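Local coordinates for KaiC domain-containing protein (Pyrococcus horikoshii, PDB 2ZTS) that probably binds ATP through a P-loop of the KaiC family and assembles as six chains that hold ADP and magnesium, at residues C[129-134]-C[169-174]; C[63-68]-C[125-130]; C[142-147]-C[159-164]. All coordinates share one frame; numbering follows the deposited sequence.

Contact 1 (C[129-134]-C[169-174]); sequences RVVKAI and LEMGVT
Val131 turns its forked side chain onto the selenium of Met171, a selenomethionine in this crystal. The SE atom is almost equidistant from CB and both methyls: it is 3.8 Å from Val131 CB and 3.9 Å from both Val131 CG1 and Val131 CG2, so that one large, polarisable atom nests against three carbons at once. The two side chains cross obliquely. A bend at the third torsion of Met171 (chi3 -47°) carries its methyl beyond the closest approach, leaving CE 4.6 Å from Val131 CG2; the selenium rather than the methyl does the touching. A second contact comes from beyond the helix end, where Val131 CG1 meets Val173 CG1 at 3.9 Å, the two valines running past one another in opposite directions. Val131 is thus shared between the last turn of helix 157-171 and the residue that leads into the next strand. Gly172 makes this change of course, leaving helical geometry with a positive phi of 56° and bringing Val173 back toward the sheet. At the outer margin the chain of Lys132 reaches toward the same helix terminus, with NZ 4.5 Å from Met171 O, where a positive charge would probably be favoured by the carbonyl-rich end of the helix. The three apolar side chains are buried, and the cluster is closed on the side of the sheet: Val63 of strand 62-66 touches Val131, while Leu139 of strand 138-142 touches both Met171 and Val173. Two neighbouring helices meeting over the strands that they cover, one of them turning directly into the next strand, is the layered packing of the alpha/beta P-loop NTPase fold to which the KaiC family belongs.

Contact 2 (C[63-68]-C[125-130]); sequences VFVTLE and RYIYRV
Strand 62-66 and helix 120-134 form a helix-on-sheet interface on one flank of the KaiC domain, and two pairs of aliphatic side chains carry it. Val63 CG2 lies 3.9 Å from Val130 CG1 in an oblique approach, whereas Val65 CG2 lies 4.0 Å from Ile127 CG1, where the side chains cross at about a right angle. The pairing illustrates how the two periodicities are matched: alternate residues of the strand face the helix, residues i and i+3 of the helix face the strand, and the pairs run in opposite chain directions, Val63 with Val130 and Val65 with Ile127. Ile127 contributes its longer branch because CG1 stands anti to the carbonyl carbon (chi1 -62°), beside the backbone N. The second methyl of Val130 is engaged too, for CG2 sits 3.6 Å above one face of the Tyr126 ring, toward its rim, and the hydroxyl of that tyrosine is held by Leu106 O and Val103 N. Leu139 of the adjacent strand also packs on Val63 and Val65, while the intervening Phe64 contacts Asp142 instead. Four buried hydrocarbon groups with no polar pairing between them join a helix laid on a parallel part of the sheet; such apolar helix-on-sheet packing is the arrangement expected in the alpha/beta P-loop NTPase fold.

Contact 3 (C[142-147]-C[159-164]); sequences DSIPSI and EVLLKL
With chi1 at -71° in Ile144 and -74° in Leu161, each side chain swings its first branch carbon anti to the carbonyl carbon. The extended second torsion of Ile144 carries CD1 outward; in Leu161 the extended arm is CD1, and the other methyl, CD2, meets the isoleucine. The result is a right-angled crossing in which one methyl does most of the work on the leucine side: Leu161 CD2 is 3.8 Å from Ile144 CD1, 4.1 Å from Ile144 CG1 and 4.2 Å from Ile144 CG2, resting against both branches of the isoleucine rather than against a single carbon. One turn further along helix 144-149, Ile147 CG2 meets Val160 CG1 at 4.2 Å, a looser second point between the two helices. Both pairs are buried, and Ile141 of strand 138-142 touches Ile147 and, on the other helix, Leu164. The start of the short helix is polar by contrast. Ser143 occupies the N-cap position, and its OG accepts the amide of Ser146 at 3.0 Å with an N-H...O angle of 149°, satisfying one of the first-turn amides that lack a carbonyl partner within the helix. A cis peptide joins Asp142 to Ser143 just before this cap. Asp142 is a magnesium-binding residue in a crystal of this protein; its carboxylate here is hydrogen-bonded to Thr44 OG1 through OD1 and to Thr178 OG1 through OD2. Its position at the end of the strand is consistent with the Walker B aspartate of P-loop NTPases. Chemically, the methyl contacts are non-directional, whereas the bonds at Ser143 and Asp142 are directional and would restrict the junction where the strand passes into the helix, beside the nucleotide site.

How the contacts relate
Contacts 1 and 2 share helix 120-134 and form one continuous core, their centres about 10 Å apart; Met171 CG packs 3.5 Å from Tyr128 CD2, and Ile134 CD1 lies 3.7 Å from Val63 CG2. Contact 3 uses helix 157-171 as contact 1 does, but its centre is about 16 Å away and the two do not touch. Contact 2 meets contact 3 through the sheet, where Val65 O and Asp142 N are 3.0 Å apart, a probable hydrogen bond. Distance from the nucleotide distinguishes them: contact 1 is remote, while the side chains of Val65 and Ile144 lie about 14 Å and 12 Å from a bound ADP.

Contact 1 (C[129-134]-C[169-174])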
loop_
_atom_site.group_PDB
_atom_site.type_symbol
_atom_site.label_atom_id
_atom_site.label_comp_id
_atom_site.label_asym_id
_atom_site.label_seq_id
_atom_site.Cartn_x
_atom_site.Cartn_y
_atom_site.Cartn_z
ATOM N N ARG C 129 -17.309 -21.608 31.255
ATOM C CA ARG C 129 -18.303 -22.475 31.907
ATOM C C ARG C 129 -18.407 -23.800 31.222
ATOM O O ARG C 129 -18.456 -24.837 31.861
ATOM C CB ARG C 129 -19.659 -21.785 31.935
ATOM C CG ARG C 129 -20.773 -22.696 32.405
ATOM C CD ARG C 129 -22.138 -22.036 32.397
ATOM N NE ARG C 129 -23.128 -22.981 32.882
ATOM C CZ ARG C 129 -24.442 -22.850 32.733
ATOM N NH1 ARG C 129 -25.267 -23.783 33.217
ATOM N NH2 ARG C 129 -24.928 -21.798 32.114
ATOM N N VAL C 130 -18.420 -23.806 29.905
ATOM C CA VAL C 130 -18.619 -25.051 29.178
ATOM C C VAL C 130 -17.336 -25.927 29.203
ATOM O O VAL C 130 -17.413 -27.182 29.303
ATOM C CB VAL C 130 -19.053 -24.780 27.701
ATOM C CG1 VAL C 130 -19.074 -26.063 26.872
ATOM C CG2 VAL C 130 -20.389 -24.136 27.668
ATOM N N VAL C 131 -16.166 -25.284 29.108
ATOM C CA VAL C 131 -14.912 -26.022 29.238
ATOM C C VAL C 131 -14.894 -26.755 30.587
ATOM O O VAL C 131 -14.575 -27.937 30.649
ATOM C CB VAL C 131 -13.682 -25.093 29.068
ATOM C CG1 VAL C 131 -12.394 -25.694 29.725
ATOM C CG2 VAL C 131 -13.433 -24.844 27.580
ATOM N N LYS C 132 -15.270 -26.038 31.636
ATOM C CA LYS C 132 -15.253 -26.577 33.008
ATOM C C LYS C 132 -16.304 -27.690 33.248
ATOM O O LYS C 132 -15.983 -28.748 33.805
ATOM C CB LYS C 132 -15.401 -25.421 33.997
ATOM C CG LYS C 132 -14.162 -24.466 34.093
ATOM C CD LYS C 132 -12.844 -25.275 34.333
ATOM C CE LYS C 132 -11.735 -24.471 35.044
ATOM N NZ LYS C 132 -10.422 -25.178 34.913
ATOM N N ALA C 133 -17.521 -27.487 32.741
ATOM C CA ALA C 133 -18.595 -28.486 32.812
ATOM C C ALA C 133 -18.301 -29.823 32.160
ATOM O O ALA C 133 -18.680 -30.848 32.705
ATOM C CB ALA C 133 -19.903 -27.904 32.234
ATOM N N ILE C 134 -17.621 -29.872 31.019
ATOM C CA ILE C 134 -17.288 -31.177 30.477
ATOM C C ILE C 134 -15.857 -31.616 30.784
ATOM O O ILE C 134 -15.453 -32.648 30.324
ATOM C CB ILE C 134 -17.589 -31.267 28.962
ATOM C CG1 ILE C 134 -16.617 -30.390 28.133
ATOM C CG2 ILE C 134 -19.052 -30.837 28.689
ATOM C CD1 ILE C 134 -16.718 -30.664 26.670
ATOM N N LEU C 169 -5.010 -18.814 29.415
ATOM C CA LEU C 169 -3.960 -19.067 30.380
ATOM C C LEU C 169 -4.575 -19.689 31.672
ATOM O O LEU C 169 -4.055 -20.655 32.216
ATOM C CB LEU C 169 -3.213 -17.727 30.694
ATOM C CG LEU C 169 -1.934 -17.327 29.900
ATOM C CD1 LEU C 169 -1.953 -17.771 28.436
ATOM C CD2 LEU C 169 -1.594 -15.794 29.987
ATOM N N GLU C 170 -5.710 -19.162 32.096
ATOM C CA GLU C 170 -6.388 -19.657 33.305
ATOM C C GLU C 170 -6.890 -21.059 33.116
ATOM O O GLU C 170 -6.751 -21.882 34.017
ATOM C CB GLU C 170 -7.597 -18.805 33.638
ATOM C CG GLU C 170 -7.521 -18.044 34.933
ATOM C CD GLU C 170 -8.542 -16.938 34.917
ATOM O OE1 GLU C 170 -8.197 -15.802 34.450
ATOM O OE2 GLU C 170 -9.697 -17.229 35.317
HETATM N N MSE C 171 -7.458 -21.350 31.953
HETATM C CA MSE C 171 -8.062 -22.648 31.730
HETATM C C MSE C 171 -7.004 -23.707 31.472
HETATM O O MSE C 171 -7.229 -24.881 31.743
HETATM C CB MSE C 171 -9.013 -22.607 30.563
HETATM C CG MSE C 171 -10.288 -21.893 30.869
HETATM SE SE MSE C 171 -11.577 -21.914 29.321
HETATM C CE MSE C 171 -10.382 -21.385 27.798
ATOM N N GLY C 172 -5.847 -23.322 30.959
ATOM C CA GLY C 172 -4.828 -24.307 30.666
ATOM C C GLY C 172 -5.219 -25.450 29.745
ATOM O O GLY C 172 -4.668 -26.532 29.906
ATOM N N VAL C 173 -6.151 -25.252 28.790
ATOM C CA VAL C 173 -6.473 -26.326 27.816
ATOM C C VAL C 173 -5.606 -26.206 26.555
ATOM O O VAL C 173 -4.844 -25.309 26.412
ATOM C CB VAL C 173 -7.981 -26.445 27.471
ATOM C CG1 VAL C 173 -8.763 -26.813 28.740
ATOM C CG2 VAL C 173 -8.572 -25.155 26.843
ATOM N N THR C 174 -5.632 -27.203 25.703
ATOM C CA THR C 174 -4.834 -27.136 24.500
ATOM C C THR C 174 -5.789 -26.636 23.456
ATOM O O THR C 174 -6.793 -27.273 23.224
ATOM C CB THR C 174 -4.353 -28.509 24.123
ATOM O OG1 THR C 174 -3.497 -29.055 25.144
ATOM C CG2 THR C 174 -3.515 -28.434 22.815
#

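Contact 2 (C[63-68]-C[125-130])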
loop_
_atom_site.group_PDB
_atom_site.type_symbol
_atom_site.label_atom_id
_atom_site.label_comp_id
_atom_site.label_asym_id
_atom_site.label_seq_id
_atom_site.Cartn_x
_atom_site.Cartn_y
_atom_site.Cartn_z
ATOM N N VAL C 63 -14.329 -28.779 23.297
ATOM C CA VAL C 63 -15.271 -27.735 22.999
ATOM C C VAL C 63 -14.927 -27.069 21.641
ATOM O O VAL C 63 -13.874 -26.507 21.483
ATOM C CB VAL C 63 -15.320 -26.694 24.105
ATOM C CG1 VAL C 63 -16.284 -25.608 23.752
ATOM C CG2 VAL C 63 -15.697 -27.337 25.455
ATOM N N PHE C 64 -15.850 -27.103 20.701
ATOM C CA PHE C 64 -15.695 -26.412 19.460
ATOM C C PHE C 64 -16.565 -25.194 19.502
ATOM O O PHE C 64 -17.801 -25.293 19.506
ATOM C CB PHE C 64 -16.053 -27.354 18.332
ATOM C CG PHE C 64 -15.634 -26.878 16.964
ATOM C CD1 PHE C 64 -14.657 -27.545 16.280
ATOM C CD2 PHE C 64 -16.285 -25.797 16.342
ATOM C CE1 PHE C 64 -14.241 -27.112 15.024
ATOM C CE2 PHE C 64 -15.894 -25.359 15.075
ATOM C CZ PHE C 64 -14.865 -26.044 14.403
ATOM N N VAL C 65 -15.933 -24.019 19.550
ATOM C CA VAL C 65 -16.674 -22.764 19.555
ATOM C C VAL C 65 -16.681 -22.294 18.114
ATOM O O VAL C 65 -15.616 -22.227 17.515
ATOM C CB VAL C 65 -15.979 -21.730 20.380
ATOM C CG1 VAL C 65 -16.686 -20.413 20.341
ATOM C CG2 VAL C 65 -15.720 -22.240 21.825
ATOM N N THR C 66 -17.855 -21.966 17.558
ATOM C CA THR C 66 -17.944 -21.392 16.249
ATOM C C THR C 66 -18.860 -20.182 16.112
ATOM O O THR C 66 -19.976 -20.179 16.579
ATOM C CB THR C 66 -18.299 -22.506 15.214
ATOM O OG1 THR C 66 -18.585 -21.923 13.935
ATOM C CG2 THR C 66 -19.491 -23.334 15.604
ATOM N N LEU C 67 -18.349 -19.127 15.486
ATOM C CA LEU C 67 -19.163 -17.972 15.095
ATOM C C LEU C 67 -19.171 -17.832 13.568
ATOM O O LEU C 67 -19.683 -16.870 13.006
ATOM C CB LEU C 67 -18.584 -16.717 15.816
ATOM C CG LEU C 67 -19.215 -16.112 17.089
ATOM C CD1 LEU C 67 -20.474 -16.781 17.640
ATOM C CD2 LEU C 67 -18.198 -15.932 18.166
ATOM N N GLU C 68 -18.571 -18.794 12.874
ATOM C CA GLU C 68 -18.617 -18.872 11.409
ATOM C C GLU C 68 -19.890 -19.573 10.904
ATOM O O GLU C 68 -20.392 -19.351 9.803
ATOM C CB GLU C 68 -17.423 -19.694 10.925
ATOM C CG GLU C 68 -16.044 -19.092 11.207
ATOM C CD GLU C 68 -15.376 -18.388 9.995
ATOM O OE1 GLU C 68 -15.760 -18.692 8.825
ATOM O OE2 GLU C 68 -14.431 -17.563 10.219
ATOM N N ARG C 125 -17.055 -15.872 29.374
ATOM C CA ARG C 125 -17.668 -16.543 30.530
ATOM C C ARG C 125 -18.280 -17.850 30.083
ATOM O O ARG C 125 -18.004 -18.931 30.656
ATOM C CB ARG C 125 -18.747 -15.644 31.138
ATOM C CG ARG C 125 -19.005 -15.847 32.620
ATOM C CD ARG C 125 -20.208 -15.021 33.222
ATOM N NE ARG C 125 -20.471 -13.713 32.589
ATOM C CZ ARG C 125 -19.682 -12.641 32.656
ATOM N NH1 ARG C 125 -20.045 -11.515 32.030
ATOM N NH2 ARG C 125 -18.518 -12.692 33.313
ATOM N N TYR C 126 -19.060 -17.808 29.002
ATOM C CA TYR C 126 -19.779 -19.039 28.589
ATOM C C TYR C 126 -18.826 -20.138 28.085
ATOM O O TYR C 126 -19.021 -21.309 28.374
ATOM C CB TYR C 126 -20.921 -18.738 27.613
ATOM C CG TYR C 126 -21.805 -19.922 27.414
ATOM C CD1 TYR C 126 -21.840 -20.619 26.170
ATOM C CD2 TYR C 126 -22.588 -20.408 28.490
ATOM C CE1 TYR C 126 -22.637 -21.746 26.007
ATOM C CE2 TYR C 126 -23.388 -21.544 28.345
ATOM C CZ TYR C 126 -23.446 -22.193 27.129
ATOM O OH TYR C 126 -24.241 -23.320 27.049
ATOM N N ILE C 127 -17.777 -19.786 27.346
ATOM C CA ILE C 127 -16.788 -20.783 26.953
ATOM C C ILE C 127 -16.091 -21.361 28.185
ATOM O O ILE C 127 -15.832 -22.544 28.254
ATOM C CB ILE C 127 -15.705 -20.173 26.076
ATOM C CG1 ILE C 127 -16.306 -19.614 24.769
ATOM C CG2 ILE C 127 -14.633 -21.210 25.826
ATOM C CD1 ILE C 127 -15.443 -18.595 24.090
ATOM N N TYR C 128 -15.752 -20.516 29.141
ATOM C CA TYR C 128 -15.108 -20.980 30.358
ATOM C C TYR C 128 -16.059 -21.993 31.104
ATOM O O TYR C 128 -15.683 -23.113 31.446
ATOM C CB TYR C 128 -14.751 -19.762 31.218
ATOM C CG TYR C 128 -14.158 -20.094 32.556
ATOM C CD1 TYR C 128 -14.978 -20.228 33.668
ATOM C CD2 TYR C 128 -12.785 -20.271 32.714
ATOM C CE1 TYR C 128 -14.460 -20.560 34.876
ATOM C CE2 TYR C 128 -12.237 -20.590 33.959
ATOM C CZ TYR C 128 -13.094 -20.722 35.034
ATOM O OH TYR C 128 -12.631 -21.035 36.281
ATOM N N ARG C 129 -17.309 -21.608 31.255
ATOM C CA ARG C 129 -18.303 -22.475 31.907
ATOM C C ARG C 129 -18.407 -23.800 31.222
ATOM O O ARG C 129 -18.456 -24.837 31.861
ATOM C CB ARG C 129 -19.659 -21.785 31.935
ATOM C CG ARG C 129 -20.773 -22.696 32.405
ATOM C CD ARG C 129 -22.138 -22.036 32.397
ATOM N NE ARG C 129 -23.128 -22.981 32.882
ATOM C CZ ARG C 129 -24.442 -22.850 32.733
ATOM N NH1 ARG C 129 -25.267 -23.783 33.217
ATOM N NH2 ARG C 129 -24.928 -21.798 32.114
ATOM N N VAL C 130 -18.420 -23.806 29.905
ATOM C CA VAL C 130 -18.619 -25.051 29.178
ATOM C C VAL C 130 -17.336 -25.927 29.203
ATOM O O VAL C 130 -17.413 -27.182 29.303
ATOM C CB VAL C 130 -19.053 -24.780 27.701
ATOM C CG1 VAL C 130 -19.074 -26.063 26.872
ATOM C CG2 VAL C 130 -20.389 -24.136 27.668
#

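Contact 3 (C[142-147]-C[159-164])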
loop_
_atom_site.group_PDB
_atom_site.type_symbol
_atom_site.label_atom_id
_atom_site.label_comp_id
_atom_site.label_asym_id
_atom_site.label_seq_id
_atom_site.Cartn_x
_atom_site.Cartn_y
_atom_site.Cartn_z
ATOM N N ASP C 142 -13.205 -21.057 16.188
ATOM C CA ASP C 142 -13.281 -20.825 14.768
ATOM C C ASP C 142 -14.305 -19.728 14.591
ATOM O O ASP C 142 -15.448 -20.014 14.608
ATOM C CB ASP C 142 -13.745 -22.112 14.103
ATOM C CG ASP C 142 -13.548 -22.109 12.617
ATOM O OD1 ASP C 142 -14.222 -22.953 11.955
ATOM O OD2 ASP C 142 -12.696 -21.353 12.047
ATOM N N SER C 143 -13.925 -18.466 14.422
ATOM C CA SER C 143 -12.598 -18.013 14.117
ATOM C C SER C 143 -12.477 -16.644 14.735
ATOM O O SER C 143 -13.481 -16.022 15.138
ATOM C CB SER C 143 -12.475 -17.875 12.599
ATOM O OG SER C 143 -13.239 -16.739 12.157
ATOM N N ILE C 144 -11.244 -16.160 14.837
ATOM C CA ILE C 144 -11.035 -14.794 15.262
ATOM C C ILE C 144 -11.698 -13.719 14.355
ATOM O O ILE C 144 -12.283 -12.782 14.856
ATOM C CB ILE C 144 -9.523 -14.550 15.486
ATOM C CG1 ILE C 144 -9.089 -15.314 16.754
ATOM C CG2 ILE C 144 -9.210 -13.102 15.643
ATOM C CD1 ILE C 144 -7.607 -15.366 16.838
ATOM N N PRO C 145 -11.575 -13.787 13.048
ATOM C CA PRO C 145 -12.312 -12.804 12.213
ATOM C C PRO C 145 -13.837 -12.864 12.429
ATOM O O PRO C 145 -14.451 -11.843 12.330
ATOM C CB PRO C 145 -11.987 -13.231 10.779
ATOM C CG PRO C 145 -10.747 -14.027 10.876
ATOM C CD PRO C 145 -10.742 -14.705 12.241
ATOM N N SER C 146 -14.407 -14.031 12.744
ATOM C CA SER C 146 -15.835 -14.170 12.937
ATOM C C SER C 146 -16.256 -13.361 14.176
ATOM O O SER C 146 -17.353 -12.737 14.180
ATOM C CB SER C 146 -16.273 -15.645 13.042
ATOM O OG SER C 146 -15.856 -16.297 14.303
ATOM N N ILE C 147 -15.389 -13.328 15.198
ATOM C CA ILE C 147 -15.622 -12.519 16.379
ATOM C C ILE C 147 -15.495 -11.034 16.016
ATOM O O ILE C 147 -16.320 -10.217 16.364
ATOM C CB ILE C 147 -14.639 -12.838 17.533
ATOM C CG1 ILE C 147 -14.766 -14.291 18.022
ATOM C CG2 ILE C 147 -14.827 -11.835 18.653
ATOM C CD1 ILE C 147 -13.649 -14.691 19.026
ATOM N N GLU C 159 -8.409 -5.538 21.904
ATOM C CA GLU C 159 -8.772 -5.629 23.331
ATOM C C GLU C 159 -9.411 -6.952 23.612
ATOM O O GLU C 159 -9.108 -7.593 24.606
ATOM C CB GLU C 159 -9.678 -4.449 23.724
ATOM C CG GLU C 159 -8.934 -3.108 23.822
ATOM C CD GLU C 159 -9.027 -2.261 22.519
ATOM O OE1 GLU C 159 -9.026 -2.826 21.363
ATOM O OE2 GLU C 159 -9.090 -1.006 22.645
ATOM N N VAL C 160 -10.222 -7.445 22.669
ATOM C CA VAL C 160 -10.840 -8.756 22.813
ATOM C C VAL C 160 -9.798 -9.876 22.826
ATOM O O VAL C 160 -9.878 -10.817 23.641
ATOM C CB VAL C 160 -11.915 -8.995 21.756
ATOM C CG1 VAL C 160 -12.477 -10.368 21.838
ATOM C CG2 VAL C 160 -13.068 -7.922 21.858
ATOM N N LEU C 161 -8.777 -9.768 21.991
ATOM C CA LEU C 161 -7.717 -10.786 22.010
ATOM C C LEU C 161 -6.936 -10.838 23.335
ATOM O O LEU C 161 -6.610 -11.932 23.821
ATOM C CB LEU C 161 -6.804 -10.637 20.819
ATOM C CG LEU C 161 -7.459 -11.128 19.495
ATOM C CD1 LEU C 161 -6.727 -10.654 18.246
ATOM C CD2 LEU C 161 -7.534 -12.637 19.464
ATOM N N LEU C 162 -6.679 -9.680 23.935
ATOM C CA LEU C 162 -6.038 -9.662 25.234
ATOM C C LEU C 162 -6.981 -10.267 26.325
ATOM O O LEU C 162 -6.563 -11.104 27.103
ATOM C CB LEU C 162 -5.558 -8.245 25.567
ATOM C CG LEU C 162 -4.275 -7.841 24.804
ATOM C CD1 LEU C 162 -3.899 -6.439 25.201
ATOM C CD2 LEU C 162 -3.082 -8.771 24.971
ATOM N N LYS C 163 -8.273 -9.949 26.307
ATOM C CA LYS C 163 -9.174 -10.688 27.214
ATOM C C LYS C 163 -9.219 -12.206 26.976
ATOM O O LYS C 163 -9.256 -12.988 27.942
ATOM C CB LYS C 163 -10.599 -10.171 27.170
ATOM C CG LYS C 163 -10.852 -8.788 27.655
ATOM C CD LYS C 163 -12.399 -8.572 27.605
ATOM C CE LYS C 163 -12.863 -7.187 28.024
ATOM N NZ LYS C 163 -13.032 -7.060 29.542
ATOM N N LEU C 164 -9.194 -12.646 25.711
ATOM C CA LEU C 164 -9.220 -14.059 25.447
ATOM C C LEU C 164 -7.976 -14.722 26.019
ATOM O O LEU C 164 -8.047 -15.846 26.531
ATOM C CB LEU C 164 -9.286 -14.352 23.967
ATOM C CG LEU C 164 -9.140 -15.744 23.446
ATOM C CD1 LEU C 164 -10.163 -16.700 24.030
ATOM C CD2 LEU C 164 -9.382 -15.647 21.961
#